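Local coordinates for BSU-2 beta-lactamase (PDB 6W5E), which hydrolyses beta-lactam antibiotics as a class D beta-lactamase and so probably contributes to antibiotic resistance in its Bacillus subtilis host, at residues Glu139-Trp144 / Gly157-Phe162; Lys90-Glu95 / Gln130-Asp135; Tyr209-Lys214 / Ile254-Leu259. All blocks are in the same frame, centred on the assembly; numbering follows the deposited sequence. Where two conformers were deposited one is given.

Two domains of a serine beta-lactamase, one largely helical and one built on a sheet, can be followed through these three contacts. From the N terminus the chain passes residues 90-95, after helix 81-88, and contact 2 closes a loop when helix 126-136 comes back against them. The next helix, 138-147, begins contact 1, a short loop shut 13 residues later by residues 157-162. These two contacts are in series and touch: Arg134 NH1 is salt-bridged to Asp160 OD2. Contact 3, on the opposite side of the chain's centre and about 29 Å from contact 1 between centres, joins strand 209-217 to helix 248-261. None nests or crosses.

Contact 1: residues Glu139-Trp144 / Gly157-Phe162; sequences ERMKTW and GGIDQF
The ring of Phe162 meets Met141 at its CZ and CE2 corner: the methyl CE lies at the edge, in the ring plane, 4.0 Å from CZ, while CG arrives obliquely. That oblique approach is the tightest of the contact, with Met141 CG 3.7 Å from Phe162 CZ. The sulfur follows the same course, SD standing 5.2 Å from the ring centroid and 74° off the ring normal, a Met-aromatic contact made from a slant. Bends at chi2 and chi3, 72° and 74°, curl the methionine so that CG, SD and CE all gather about one end of the ring. Ile159 adds a second, looser touch, its CD1 resting 4.2 Å from Met141 CB. Across the two segments the contact is wholly apolar, and both Met141 and Phe162 are buried. Beyond them, Phe78 meets the Phe162 ring edge-to-face, and Met141 also packs on Asn82 and Ile85 of helix 81-88 and on Ala133 of helix 126-136. The arrangement illustrates how a helix is held to an irregular connection by a few apolar side chains: here helix 138-147 and the loop before helix 172-184 join in the helical domain of the penicillin-binding-protein and beta-lactamase fold.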
loop_
_atom_site.group_PDB
_atom_site.type_symbol
_atom_site.label_atom_id
_atom_site.label_comp_id
_atom_site.label_asym_id
_atom_site.label_seq_id
_atom_site.Cartn_x
_atom_site.Cartn_y
_atom_site.Cartn_z
ATOM N N GLU A 139 -3.636 -15.813 -15.711
ATOM C CA GLU A 139 -2.505 -16.721 -15.556
ATOM C C GLU A 139 -1.242 -15.980 -15.126
ATOM O O GLU A 139 -0.480 -16.470 -14.281
ATOM C CB GLU A 139 -2.269 -17.486 -16.858
ATOM C CG GLU A 139 -3.495 -18.248 -17.361
ATOM C CD GLU A 139 -4.241 -17.516 -18.475
ATOM O OE1 GLU A 139 -4.685 -16.355 -18.265
ATOM O OE2 GLU A 139 -4.390 -18.129 -19.563
ATOM N N ARG A 140 -0.992 -14.804 -15.705
ATOM C CA ARG A 140 0.180 -14.034 -15.311
ATOM C C ARG A 140 0.045 -13.534 -13.883
ATOM O O ARG A 140 1.003 -13.586 -13.106
ATOM C CB ARG A 140 0.386 -12.865 -16.273
ATOM C CG ARG A 140 0.783 -13.306 -17.660
ATOM C CD ARG A 140 1.542 -12.228 -18.390
ATOM N NE ARG A 140 0.688 -11.109 -18.767
ATOM C CZ ARG A 140 1.062 -10.165 -19.626
ATOM N NH1 ARG A 140 2.270 -10.212 -20.171
ATOM N NH2 ARG A 140 0.235 -9.176 -19.928
ATOM N N MET A 141 -1.146 -13.057 -13.515
ATOM C CA MET A 141 -1.359 -12.592 -12.150
ATOM C C MET A 141 -1.097 -13.708 -11.145
ATOM O O MET A 141 -0.447 -13.488 -10.113
ATOM C CB MET A 141 -2.784 -12.059 -12.004
ATOM C CG MET A 141 -3.019 -11.301 -10.707
ATOM S SD MET A 141 -2.206 -9.676 -10.678
ATOM C CE MET A 141 -3.265 -8.754 -11.793
ATOM N N LYS A 142 -1.591 -14.916 -11.428
ATOM C CA LYS A 142 -1.447 -16.021 -10.484
ATOM C C LYS A 142 0.020 -16.375 -10.262
ATOM O O LYS A 142 0.465 -16.545 -9.118
ATOM C CB LYS A 142 -2.242 -17.229 -10.979
ATOM C CG LYS A 142 -2.282 -18.388 -10.003
ATOM C CD LYS A 142 -3.021 -18.012 -8.723
ATOM C CE LYS A 142 -3.389 -19.240 -7.905
ATOM N NZ LYS A 142 -3.916 -18.873 -6.565
ATOM N N THR A 143 0.792 -16.488 -11.349
ATOM C CA THR A 143 2.218 -16.778 -11.214
ATOM C C THR A 143 2.919 -15.703 -10.393
ATOM O O THR A 143 3.701 -16.012 -9.487
ATOM C CB THR A 143 2.853 -16.901 -12.600
ATOM O OG1 THR A 143 2.273 -18.014 -13.291
ATOM C CG2 THR A 143 4.361 -17.110 -12.491
ATOM N N TRP A 144 2.631 -14.433 -10.682
ATOM C CA TRP A 144 3.288 -13.350 -9.957
ATOM C C TRP A 144 2.918 -13.347 -8.475
ATOM O O TRP A 144 3.769 -13.084 -7.623
ATOM C CB TRP A 144 2.971 -12.008 -10.611
ATOM C CG TRP A 144 3.902 -11.684 -11.738
ATOM C CD1 TRP A 144 3.642 -11.761 -13.079
ATOM C CD2 TRP A 144 5.261 -11.262 -11.614
ATOM N NE1 TRP A 144 4.764 -11.402 -13.799
ATOM C CE2 TRP A 144 5.766 -11.086 -12.919
ATOM C CE3 TRP A 144 6.097 -11.000 -10.523
ATOM C CZ2 TRP A 144 7.075 -10.669 -13.160
ATOM C CZ3 TRP A 144 7.396 -10.590 -10.766
ATOM C CH2 TRP A 144 7.872 -10.426 -12.073
ATOM N N GLY A 157 -12.093 -14.269 -7.274
ATOM C CA GLY A 157 -13.092 -13.218 -7.355
ATOM C C GLY A 157 -13.171 -12.521 -8.700
ATOM O O GLY A 157 -14.079 -11.707 -8.902
ATOM N N GLY A 158 -12.260 -12.818 -9.612
ATOM C CA GLY A 158 -12.302 -12.250 -10.945
ATOM C C GLY A 158 -11.127 -11.316 -11.174
ATOM O O GLY A 158 -10.682 -10.600 -10.269
ATOM N N ILE A 159 -10.634 -11.300 -12.415
ATOM C CA ILE A 159 -9.372 -10.637 -12.734
ATOM C C ILE A 159 -9.384 -9.152 -12.377
ATOM O O ILE A 159 -8.334 -8.584 -12.053
ATOM C CB ILE A 159 -8.985 -10.885 -14.208
ATOM C CG1 ILE A 159 -7.592 -10.334 -14.508
ATOM C CG2 ILE A 159 -10.022 -10.272 -15.151
ATOM C CD1 ILE A 159 -6.486 -10.904 -13.647
ATOM N N ASP A 160 -10.548 -8.495 -12.434
ATOM C CA ASP A 160 -10.636 -7.075 -12.099
ATOM C C ASP A 160 -11.443 -6.802 -10.832
ATOM O O ASP A 160 -11.846 -5.659 -10.589
ATOM C CB ASP A 160 -11.129 -6.232 -13.279
ATOM C CG ASP A 160 -12.441 -6.711 -13.843
ATOM O OD1 ASP A 160 -13.163 -7.472 -13.168
ATOM O OD2 ASP A 160 -12.742 -6.324 -14.991
ATOM N N GLN A 161 -11.671 -7.820 -10.009
ATOM C CA GLN A 161 -12.402 -7.650 -8.758
ATOM C C GLN A 161 -11.680 -8.220 -7.543
ATOM O O GLN A 161 -12.012 -7.836 -6.417
ATOM C CB GLN A 161 -13.794 -8.305 -8.869
ATOM C CG GLN A 161 -14.743 -8.078 -7.688
ATOM C CD GLN A 161 -15.105 -6.617 -7.493
ATOM O OE1 GLN A 161 -15.370 -5.903 -8.457
ATOM N NE2 GLN A 161 -15.118 -6.165 -6.239
ATOM N N PHE A 162 -10.682 -9.087 -7.726
ATOM C CA PHE A 162 -10.256 -9.968 -6.636
ATOM C C PHE A 162 -9.677 -9.241 -5.433
ATOM O O PHE A 162 -9.679 -9.813 -4.340
ATOM C CB PHE A 162 -9.273 -11.036 -7.125
ATOM C CG PHE A 162 -7.966 -10.489 -7.657
ATOM C CD1 PHE A 162 -6.937 -10.137 -6.799
ATOM C CD2 PHE A 162 -7.759 -10.353 -9.023
ATOM C CE1 PHE A 162 -5.743 -9.644 -7.289
ATOM C CE2 PHE A 162 -6.559 -9.868 -9.521
ATOM C CZ PHE A 162 -5.550 -9.512 -8.649
#

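Contact 2: residues Lys90-Glu95 / Gln130-Asp135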
loop_
_atom_site.group_PDB
_atom_site.type_symbol
_atom_site.label_atom_id
_atom_site.label_comp_id
_atom_site.label_asym_id
_atom_site.label_seq_id
_atom_site.Cartn_x
_atom_site.Cartn_y
_atom_site.Cartn_z
ATOM N N LYS A 90 5.262 -4.926 -19.102
ATOM C CA LYS A 90 5.022 -3.944 -20.160
ATOM C C LYS A 90 3.546 -3.824 -20.549
ATOM O O LYS A 90 3.221 -3.446 -21.681
ATOM C CB LYS A 90 5.927 -4.169 -21.378
ATOM C CG LYS A 90 7.400 -4.258 -21.003
ATOM C CD LYS A 90 8.301 -4.295 -22.226
ATOM N N ALA A 91 2.633 -4.130 -19.625
ATOM C CA ALA A 91 1.224 -3.824 -19.849
ATOM C C ALA A 91 0.949 -2.330 -19.738
ATOM O O ALA A 91 -0.066 -1.857 -20.261
ATOM C CB ALA A 91 0.334 -4.603 -18.875
ATOM N N VAL A 92 1.817 -1.594 -19.048
ATOM C CA VAL A 92 1.822 -0.138 -19.023
ATOM C C VAL A 92 3.258 0.315 -19.227
ATOM O O VAL A 92 4.204 -0.386 -18.857
ATOM C CB VAL A 92 1.235 0.454 -17.718
ATOM C CG1 VAL A 92 -0.286 0.390 -17.732
ATOM C CG2 VAL A 92 1.794 -0.259 -16.491
ATOM N N ARG A 93 3.413 1.520 -19.785
ATOM C CA ARG A 93 4.726 2.000 -20.212
ATOM C C ARG A 93 5.512 2.625 -19.063
ATOM O O ARG A 93 6.716 2.378 -18.925
ATOM C CB ARG A 93 4.543 3.007 -21.350
ATOM C CG ARG A 93 5.822 3.475 -22.034
ATOM C CD ARG A 93 5.589 4.807 -22.752
ATOM N NE ARG A 93 4.998 5.777 -21.837
ATOM C CZ ARG A 93 3.793 6.318 -21.979
ATOM N NH1 ARG A 93 3.033 6.005 -23.022
ATOM N NH2 ARG A 93 3.348 7.170 -21.070
ATOM N N ASP A 94 4.861 3.439 -18.243
ATOM C CA ASP A 94 5.506 4.190 -17.163
ATOM C C ASP A 94 4.396 4.830 -16.333
ATOM O O ASP A 94 3.209 4.539 -16.533
ATOM C CB ASP A 94 6.539 5.200 -17.691
ATOM C CG ASP A 94 5.947 6.215 -18.673
ATOM O OD1 ASP A 94 4.746 6.551 -18.576
ATOM O OD2 ASP A 94 6.703 6.698 -19.547
ATOM N N GLU A 95 4.783 5.711 -15.407
ATOM C CA GLU A 95 3.826 6.337 -14.501
ATOM C C GLU A 95 2.863 7.273 -15.223
ATOM O O GLU A 95 1.855 7.685 -14.630
ATOM C CB GLU A 95 4.565 7.072 -13.367
ATOM C CG GLU A 95 5.384 8.288 -13.813
ATOM C CD GLU A 95 6.843 7.962 -14.134
ATOM O OE1 GLU A 95 7.089 7.023 -14.924
ATOM O OE2 GLU A 95 7.752 8.658 -13.622
ATOM N N GLN A 130 -8.273 -1.657 -12.815
ATOM C CA GLN A 130 -9.041 -2.783 -13.338
ATOM C C GLN A 130 -8.678 -3.055 -14.795
ATOM O O GLN A 130 -8.498 -4.213 -15.191
ATOM C CB GLN A 130 -10.538 -2.520 -13.165
ATOM C CG GLN A 130 -10.979 -2.602 -11.713
ATOM C CD GLN A 130 -12.433 -2.221 -11.520
ATOM O OE1 GLN A 130 -12.892 -1.200 -12.033
ATOM N NE2 GLN A 130 -13.161 -3.033 -10.763
ATOM N N ALA A 131 -8.537 -2.002 -15.608
ATOM C CA ALA A 131 -8.082 -2.195 -16.985
ATOM C C ALA A 131 -6.682 -2.800 -17.027
ATOM O O ALA A 131 -6.408 -3.703 -17.832
ATOM C CB ALA A 131 -8.124 -0.867 -17.732
ATOM N N LEU A 132 -5.786 -2.325 -16.159
ATOM C CA LEU A 132 -4.444 -2.892 -16.092
ATOM C C LEU A 132 -4.488 -4.373 -15.726
ATOM O O LEU A 132 -3.826 -5.199 -16.358
ATOM C CB LEU A 132 -3.610 -2.117 -15.077
ATOM C CG LEU A 132 -2.233 -2.697 -14.764
ATOM C CD1 LEU A 132 -1.419 -2.918 -16.031
ATOM C CD2 LEU A 132 -1.489 -1.776 -13.800
ATOM N N ALA A 133 -5.259 -4.727 -14.695
ATOM C CA ALA A 133 -5.348 -6.128 -14.287
ATOM C C ALA A 133 -5.847 -7.009 -15.428
ATOM O O ALA A 133 -5.332 -8.118 -15.636
ATOM C CB ALA A 133 -6.272 -6.260 -13.078
ATOM N N ARG A 134 -6.833 -6.529 -16.187
ATOM C CA ARG A 134 -7.326 -7.297 -17.325
ATOM C C ARG A 134 -6.223 -7.545 -18.347
ATOM O O ARG A 134 -6.137 -8.637 -18.920
ATOM C CB ARG A 134 -8.531 -6.593 -17.960
ATOM C CG ARG A 134 -9.789 -6.584 -17.101
ATOM C CD ARG A 134 -11.019 -6.167 -17.892
ATOM N NE ARG A 134 -10.996 -4.755 -18.283
ATOM C CZ ARG A 134 -11.469 -3.759 -17.539
ATOM N NH1 ARG A 134 -12.000 -4.019 -16.348
ATOM N NH2 ARG A 134 -11.414 -2.505 -17.987
ATOM N N ASP A 135 -5.356 -6.549 -18.577
ATOM C CA ASP A 135 -4.254 -6.732 -19.519
ATOM C C ASP A 135 -3.192 -7.674 -18.962
ATOM O O ASP A 135 -2.539 -8.399 -19.726
ATOM C CB ASP A 135 -3.624 -5.381 -19.850
ATOM C CG ASP A 135 -4.429 -4.574 -20.864
ATOM O OD1 ASP A 135 -5.262 -5.147 -21.595
ATOM O OD2 ASP A 135 -4.194 -3.353 -20.955
HETATM O O HOH W 1 -2.812 -1.798 -19.289
#
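Ala91 and Asp135 bring their backbones within 6.2 Å, CA to CA, where an irregular segment passes the last turns of helix 126-136. The approach follows a Schellman motif: Lys90, with positive phi, ends the run of helix 81-88 and turns the chain into residues 90-95. Loop and helix thus meet within the helical domain of the beta-lactamase fold. Leu132 carries the apolar part through one methyl, CD1, which lies 3.7 Å from Ala91 CB and 3.9 Å from Val92 CG1. The second branch of the valine comes almost as near, Val92 CG2 standing 4.2 Å from Leu132 CD1, so that both valine methyls face the same leucine carbon. With CG anti to the backbone N, chi1 173°, the leucine extends toward the loop although its first bond does not aim there. The Val92 and Leu132 side chains cross at about a right angle, and Leu117 of helix 117-122 touches both. Nearer the surface, Asp135 CB approaches Ala91 CB at 4.1 Å. A water links loop and helix, donating to Ala91 O at 2.9 Å and to Asp135 OD2 at 2.7 Å.

Contact 3: residues Tyr209-Lys214 / Ile254-Leu259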
loop_
_atom_site.group_PDB
_atom_site.type_symbol
_atom_site.label_atom_id
_atom_site.label_comp_id
_atom_site.label_asym_id
_atom_site.label_seq_id
_atom_site.Cartn_x
_atom_site.Cartn_y
_atom_site.Cartn_z
ATOM N N TYR A 209 12.846 14.229 5.132
ATOM C CA TYR A 209 12.204 12.925 5.055
ATOM C C TYR A 209 11.382 12.849 3.779
ATOM O O TYR A 209 11.000 13.870 3.205
ATOM C CB TYR A 209 11.297 12.676 6.269
ATOM C CG TYR A 209 10.023 13.474 6.197
ATOM C CD1 TYR A 209 9.996 14.800 6.598
ATOM C CD2 TYR A 209 8.849 12.915 5.684
ATOM C CE1 TYR A 209 8.838 15.547 6.516
ATOM C CE2 TYR A 209 7.687 13.656 5.582
ATOM C CZ TYR A 209 7.686 14.969 6.012
ATOM O OH TYR A 209 6.536 15.714 5.921
ATOM N N THR A 210 11.092 11.616 3.360
ATOM C CA THR A 210 10.137 11.348 2.291
ATOM C C THR A 210 9.181 10.276 2.783
ATOM O O THR A 210 9.620 9.207 3.226
ATOM C CB THR A 210 10.824 10.882 0.991
ATOM O OG1 THR A 210 11.790 11.858 0.587
ATOM C CG2 THR A 210 9.804 10.719 -0.125
ATOM N N LEU A 211 7.884 10.565 2.717
ATOM C CA LEU A 211 6.849 9.622 3.122
ATOM C C LEU A 211 6.274 8.973 1.868
ATOM O O LEU A 211 5.812 9.674 0.954
ATOM C CB LEU A 211 5.748 10.331 3.911
ATOM C CG LEU A 211 4.550 9.454 4.287
ATOM C CD1 LEU A 211 4.961 8.349 5.247
ATOM C CD2 LEU A 211 3.444 10.306 4.888
ATOM N N TYR A 212 6.306 7.643 1.826
ATOM C CA TYR A 212 5.726 6.861 0.745
ATOM C C TYR A 212 4.571 6.051 1.310
ATOM O O TYR A 212 4.700 5.442 2.377
ATOM C CB TYR A 212 6.735 5.852 0.189
ATOM C CG TYR A 212 8.050 6.417 -0.295
ATOM C CD1 TYR A 212 9.081 6.714 0.591
ATOM C CD2 TYR A 212 8.284 6.597 -1.650
ATOM C CE1 TYR A 212 10.297 7.211 0.133
ATOM C CE2 TYR A 212 9.500 7.077 -2.116
ATOM C CZ TYR A 212 10.497 7.388 -1.224
ATOM O OH TYR A 212 11.701 7.874 -1.690
ATOM N N GLY A 213 3.456 5.992 0.585
ATOM C CA GLY A 213 2.383 5.173 1.116
ATOM C C GLY A 213 1.224 5.044 0.161
ATOM O O GLY A 213 1.095 5.792 -0.812
ATOM N N LYS A 214 0.366 4.075 0.477
ATOM C CA LYS A 214 -0.850 3.821 -0.283
ATOM C C LYS A 214 -1.986 3.512 0.685
ATOM O O LYS A 214 -1.841 2.641 1.549
ATOM C CB LYS A 214 -0.655 2.637 -1.243
ATOM C CG LYS A 214 -1.863 2.360 -2.133
ATOM C CD LYS A 214 -2.119 3.512 -3.092
ATOM C CE LYS A 214 -3.494 3.413 -3.747
ATOM N NZ LYS A 214 -4.527 4.070 -2.884
ATOM N N ILE A 254 -3.828 8.095 11.496
ATOM C CA ILE A 254 -3.183 7.427 12.625
ATOM C C ILE A 254 -1.693 7.275 12.360
ATOM O O ILE A 254 -0.852 7.566 13.221
ATOM C CB ILE A 254 -3.851 6.064 12.892
ATOM C CG1 ILE A 254 -5.203 6.246 13.597
ATOM C CG2 ILE A 254 -2.922 5.168 13.703
ATOM C CD1 ILE A 254 -6.006 4.978 13.672
ATOM N N THR A 255 -1.345 6.813 11.159
ATOM C CA THR A 255 0.055 6.590 10.822
ATOM C C THR A 255 0.839 7.887 10.910
ATOM O O THR A 255 1.920 7.937 11.502
ATOM C CB THR A 255 0.164 6.024 9.406
ATOM O OG1 THR A 255 -0.633 4.838 9.285
ATOM C CG2 THR A 255 1.609 5.689 9.084
ATOM N N VAL A 256 0.312 8.950 10.304
ATOM C CA VAL A 256 1.003 10.237 10.328
ATOM C C VAL A 256 1.185 10.728 11.761
ATOM O O VAL A 256 2.257 11.229 12.120
ATOM C CB VAL A 256 0.274 11.250 9.427
ATOM C CG1 VAL A 256 0.803 12.652 9.660
ATOM C CG2 VAL A 256 0.439 10.840 7.956
ATOM N N ASP A 257 0.149 10.581 12.601
ATOM C CA ASP A 257 0.293 10.983 13.996
ATOM C C ASP A 257 1.432 10.229 14.676
ATOM O O ASP A 257 2.232 10.842 15.392
ATOM C CB ASP A 257 -1.027 10.824 14.749
ATOM C CG ASP A 257 -1.173 11.829 15.878
ATOM O OD1 ASP A 257 -1.137 13.048 15.611
ATOM O OD2 ASP A 257 -1.327 11.400 17.038
ATOM N N ILE A 258 1.536 8.915 14.457
ATOM C CA ILE A 258 2.603 8.128 15.069
ATOM C C ILE A 258 3.960 8.574 14.551
ATOM O O ILE A 258 4.906 8.759 15.325
ATOM C CB ILE A 258 2.370 6.626 14.825
ATOM C CG1 ILE A 258 1.093 6.155 15.534
ATOM C CG2 ILE A 258 3.584 5.822 15.278
ATOM C CD1 ILE A 258 0.621 4.791 15.086
ATOM N N LEU A 259 4.078 8.747 13.231
ATOM C CA LEU A 259 5.373 9.101 12.657
ATOM C C LEU A 259 5.827 10.484 13.104
ATOM O O LEU A 259 7.032 10.729 13.219
ATOM C CB LEU A 259 5.334 9.002 11.131
ATOM C CG LEU A 259 5.059 7.615 10.544
ATOM C CD1 LEU A 259 5.014 7.686 9.020
ATOM C CD2 LEU A 259 6.072 6.567 11.009
#
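Leu211 overlaps Leu259 methyl to methyl, CD1 against CD1 at 3.8 Å, as it reaches from strand 209-217 to the face of helix 248-261. The two side chains meet at a slant, so the approach is concentrated at these branch ends and does not run along their lengths. The other branch of Leu211 is directed to a second residue of the helix: its CD2 lies at longer range, 4.3 Å from CG2 of Val256. One leucine therefore spreads its two methyls over two helix positions three residues apart, which places both on neighbouring turns of the same helix. Its CB already points toward the helix, and chi1 of 175° sets CG anti to the backbone N, from where the two methyls reach across. Leu259 answers with a different turn: chi1 of -63° sets its CG opposite the carbonyl carbon, from where CD1 meets the strand residue.

The backbones remain well separated, with 9.3 Å between the CA atoms of Leu211 and Val256. Side chains bridge that interval, as expected where a helix packs on the face of an antiparallel sheet. Phe240 of strand 236-244, two strands over in the sheet with 225-233 between, touches both Leu211 and Leu259, and Ile265 of the C-terminal loop also lies on Leu259, extending the apolar layer beyond the pair. The backbone of Leu211 is hydrogen-bonded to those of Gln203 and Glu204 in the edge strand 202-205, and Leu259 N to Thr255 O within the helix.

The sheet with the C-terminal helix across it is a familiar element of serine beta-lactamases. Between these two segments the contact rests on methyl groups alone, without a polar partner to set direction; its fit probably rests on shape and on the exclusion of water.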